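Long-range contact in precorrin-2 dehydrogenase (Bacillus megaterium, PDB 3DFZ), which oxidises precorrin-2 to sirohydrochlorin with NAD+, on the route to siroheme and to adenosylcobalamin made anaerobically: residues S136-L140 and T173-Y177. Sequence-based numbering, arbitrary orientation.
Sequences SRGRL and TQFLY
Arg139 reaches from the tip of a beta hairpin to lay its guanidinium on the ring of Tyr177, in helix 168-184. The hairpin pairs strands 129-137 and 140-145 through a type II' turn from Arg137 to Leu140, closed by Leu140 N to Arg137 O at 3.0 Å. Gly138 takes the second position of the turn, where its positive phi of 64° suits glycine.

The stack is nearly parallel, the planes 8° apart, but offset: Arg139 NE sits 3.5 Å from Tyr177 CG, over the rim of the ring, which makes an off-centre cation-pi pair. An arginine suits this place because its chain, extended from CG to NE, spans the gap between turn and helix and ends in a flat cation.

At the guanidinium's edge, Gln174 offers a neutral carbonyl oxygen. Its OE1 is modelled 2.3 Å from Arg139 NH1, too short to trust in detail, and its bond to NH2 is weak. The ring limits the guanidinium's tilt; the amide oxygen probably helps to fix its rotation.

Closer to the backbone, Thr173 supplies both a methyl and a hydroxyl. CG2 packs against Leu140 CB at 4.1 Å, while Leu140 also touches Ile157 of the second subunit, so hairpin and helix meet beside the dimer interface. Thr173 OG1, hydrogen-bonded to Tyr169 O one turn earlier, is a weak acceptor for Arg139 N. That single N-H is shared with a water, the nearer acceptor at 2.8 Å from Arg139 N, which in turn donates to Thr173 OG1 at 2.8 Å.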
ATOM      1  N   SER B 136       9.154  -9.793   4.136  1.00 14.34           N
ATOM      2  CA  SER B 136      10.193  -9.468   3.208  1.00 14.39           C
ATOM      3  C   SER B 136      10.986 -10.746   2.987  1.00 14.41           C
ATOM      4  O   SER B 136      11.099 -11.565   3.898  1.00 14.66           O
ATOM      5  CB  SER B 136      11.064  -8.368   3.824  1.00 14.46           C
ATOM      6  OG  SER B 136      11.691  -7.584   2.818  1.00 16.19           O
ATOM      7  N   ARG B 137      11.489 -10.936   1.773  1.00 14.17           N
ATOM      8  CA  ARG B 137      12.619 -11.865   1.531  1.00 14.53           C
ATOM      9  C   ARG B 137      13.731 -11.079   0.868  1.00 14.44           C
ATOM     10  O   ARG B 137      13.763 -10.940  -0.344  1.00 14.24           O
ATOM     11  CB  ARG B 137      12.216 -13.073   0.654  1.00 14.43           C
ATOM     12  CG  ARG B 137      11.196 -13.999   1.289  1.00 14.41           C
ATOM     13  CD  ARG B 137      11.708 -14.663   2.584  1.00 14.95           C
ATOM     14  NE  ARG B 137      10.723 -15.632   3.044  1.00 15.04           N
ATOM     15  CZ  ARG B 137      10.715 -16.203   4.235  1.00 16.34           C
ATOM     16  NH1 ARG B 137      11.643 -15.888   5.139  1.00 18.08           N
ATOM     17  NH2 ARG B 137       9.774 -17.092   4.527  1.00 16.03           N
ATOM     18  N   GLY B 138      14.622 -10.525   1.677  1.00 14.92           N
ATOM     19  CA  GLY B 138      15.639  -9.598   1.183  1.00 15.01           C
ATOM     20  C   GLY B 138      14.933  -8.378   0.650  1.00 14.75           C
ATOM     21  O   GLY B 138      14.098  -7.775   1.338  1.00 14.75           O
ATOM     22  N   ARG B 139      15.225  -8.049  -0.598  1.00 14.76           N
ATOM     23  CA  ARG B 139      14.556  -6.954  -1.281  1.00 14.36           C
ATOM     24  C   ARG B 139      13.096  -7.259  -1.682  1.00 13.87           C
ATOM     25  O   ARG B 139      12.337  -6.347  -1.993  1.00 13.76           O
ATOM     26  CB  ARG B 139      15.383  -6.515  -2.484  1.00 14.47           C
ATOM     27  CG  ARG B 139      16.787  -6.041  -2.091  1.00 15.38           C
ATOM     28  CD  ARG B 139      17.698  -5.727  -3.283  1.00 15.75           C
ATOM     29  NE  ARG B 139      18.986  -5.213  -2.812  1.00 16.99           N
ATOM     30  CZ  ARG B 139      20.004  -5.984  -2.420  1.00 17.54           C
ATOM     31  NH1 ARG B 139      19.887  -7.311  -2.456  1.00 17.35           N
ATOM     32  NH2 ARG B 139      21.140  -5.433  -1.989  1.00 17.21           N
ATOM     33  N   LEU B 140      12.687  -8.522  -1.667  1.00 13.55           N
ATOM     34  CA  LEU B 140      11.316  -8.815  -2.065  1.00 12.90           C
ATOM     35  C   LEU B 140      10.455  -8.435  -0.902  1.00 12.59           C
ATOM     36  O   LEU B 140      10.713  -8.835   0.237  1.00 12.76           O
ATOM     37  CB  LEU B 140      11.075 -10.302  -2.441  1.00 12.69           C
ATOM     38  CG  LEU B 140       9.622 -10.782  -2.657  1.00 11.94           C
ATOM     39  CD1 LEU B 140       8.943 -10.138  -3.881  1.00 10.58           C
ATOM     40  CD2 LEU B 140       9.520 -12.326  -2.800  1.00 11.77           C
ATOM     41  N   THR B 173      16.902 -12.192  -4.954  1.00 12.28           N
ATOM     42  CA  THR B 173      16.726 -10.765  -5.255  1.00 12.88           C
ATOM     43  C   THR B 173      18.043 -10.022  -5.077  1.00 13.41           C
ATOM     44  O   THR B 173      18.219  -8.935  -5.626  1.00 13.90           O
ATOM     45  CB  THR B 173      15.574 -10.103  -4.451  1.00 13.42           C
ATOM     46  OG1 THR B 173      15.730 -10.365  -3.035  1.00 13.74           O
ATOM     47  CG2 THR B 173      14.252 -10.671  -4.934  1.00 12.94           C
ATOM     48  N   GLN B 174      18.973 -10.630  -4.335  1.00 13.31           N
ATOM     49  CA  GLN B 174      20.337 -10.113  -4.261  1.00 13.76           C
ATOM     50  C   GLN B 174      21.066 -10.338  -5.572  1.00 13.44           C
ATOM     51  O   GLN B 174      21.741  -9.430  -6.054  1.00 13.94           O
ATOM     52  CB  GLN B 174      21.125 -10.697  -3.055  1.00 13.84           C
ATOM     53  CG  GLN B 174      22.623 -10.303  -3.000  1.00 14.45           C
ATOM     54  CD  GLN B 174      22.895  -8.774  -2.871  1.00 15.46           C
ATOM     55  OE1 GLN B 174      22.085  -8.019  -2.321  1.00 15.22           O
ATOM     56  NE2 GLN B 174      24.047  -8.338  -3.374  1.00 15.18           N
ATOM     57  N   PHE B 175      20.971 -11.556  -6.127  1.00 12.66           N
ATOM     58  CA  PHE B 175      21.435 -11.805  -7.512  1.00 12.12           C
ATOM     59  C   PHE B 175      20.808 -10.822  -8.498  1.00 12.04           C
ATOM     60  O   PHE B 175      21.506 -10.209  -9.299  1.00 12.36           O
ATOM     61  CB  PHE B 175      21.142 -13.260  -7.949  1.00 11.42           C
ATOM     62  CG  PHE B 175      21.168 -13.482  -9.470  1.00 10.62           C
ATOM     63  CD1 PHE B 175      22.376 -13.579 -10.159  1.00 10.43           C
ATOM     64  CD2 PHE B 175      19.981 -13.597 -10.197  1.00  9.67           C
ATOM     65  CE1 PHE B 175      22.411 -13.783 -11.564  1.00 10.64           C
ATOM     66  CE2 PHE B 175      20.002 -13.808 -11.614  1.00  9.94           C
ATOM     67  CZ  PHE B 175      21.227 -13.905 -12.290  1.00  9.34           C
ATOM     68  N   LEU B 176      19.483 -10.697  -8.455  1.00 11.69           N
ATOM     69  CA  LEU B 176      18.773  -9.826  -9.409  1.00 11.82           C
ATOM     70  C   LEU B 176      19.179  -8.385  -9.293  1.00 12.69           C
ATOM     71  O   LEU B 176      19.186  -7.664 -10.293  1.00 13.29           O
ATOM     72  CB  LEU B 176      17.237  -9.930  -9.257  1.00 11.34           C
ATOM     73  CG  LEU B 176      16.592 -11.276  -9.615  1.00  9.94           C
ATOM     74  CD1 LEU B 176      15.110 -11.284  -9.240  1.00  9.11           C
ATOM     75  CD2 LEU B 176      16.774 -11.564 -11.101  1.00  9.32           C
ATOM     76  N   TYR B 177      19.471  -7.948  -8.070  1.00 13.36           N
ATOM     77  CA  TYR B 177      19.885  -6.557  -7.820  1.00 14.37           C
ATOM     78  C   TYR B 177      21.239  -6.282  -8.487  1.00 14.87           C
ATOM     79  O   TYR B 177      21.374  -5.307  -9.245  1.00 15.51           O
ATOM     80  CB  TYR B 177      19.926  -6.238  -6.315  1.00 14.68           C
ATOM     81  CG  TYR B 177      20.232  -4.763  -6.044  1.00 16.57           C
ATOM     82  CD1 TYR B 177      19.243  -3.782  -6.214  1.00 17.43           C
ATOM     83  CD2 TYR B 177      21.499  -4.357  -5.650  1.00 16.09           C
ATOM     84  CE1 TYR B 177      19.516  -2.453  -6.000  1.00 18.37           C
ATOM     85  CE2 TYR B 177      21.779  -3.043  -5.426  1.00 17.99           C
ATOM     86  CZ  TYR B 177      20.792  -2.079  -5.605  1.00 19.04           C
ATOM     87  OH  TYR B 177      21.072  -0.745  -5.376  1.00 19.40           O
TER
HETATM   88  O   HOH W   1      17.652  -9.336  -1.347  1.00 32.40           O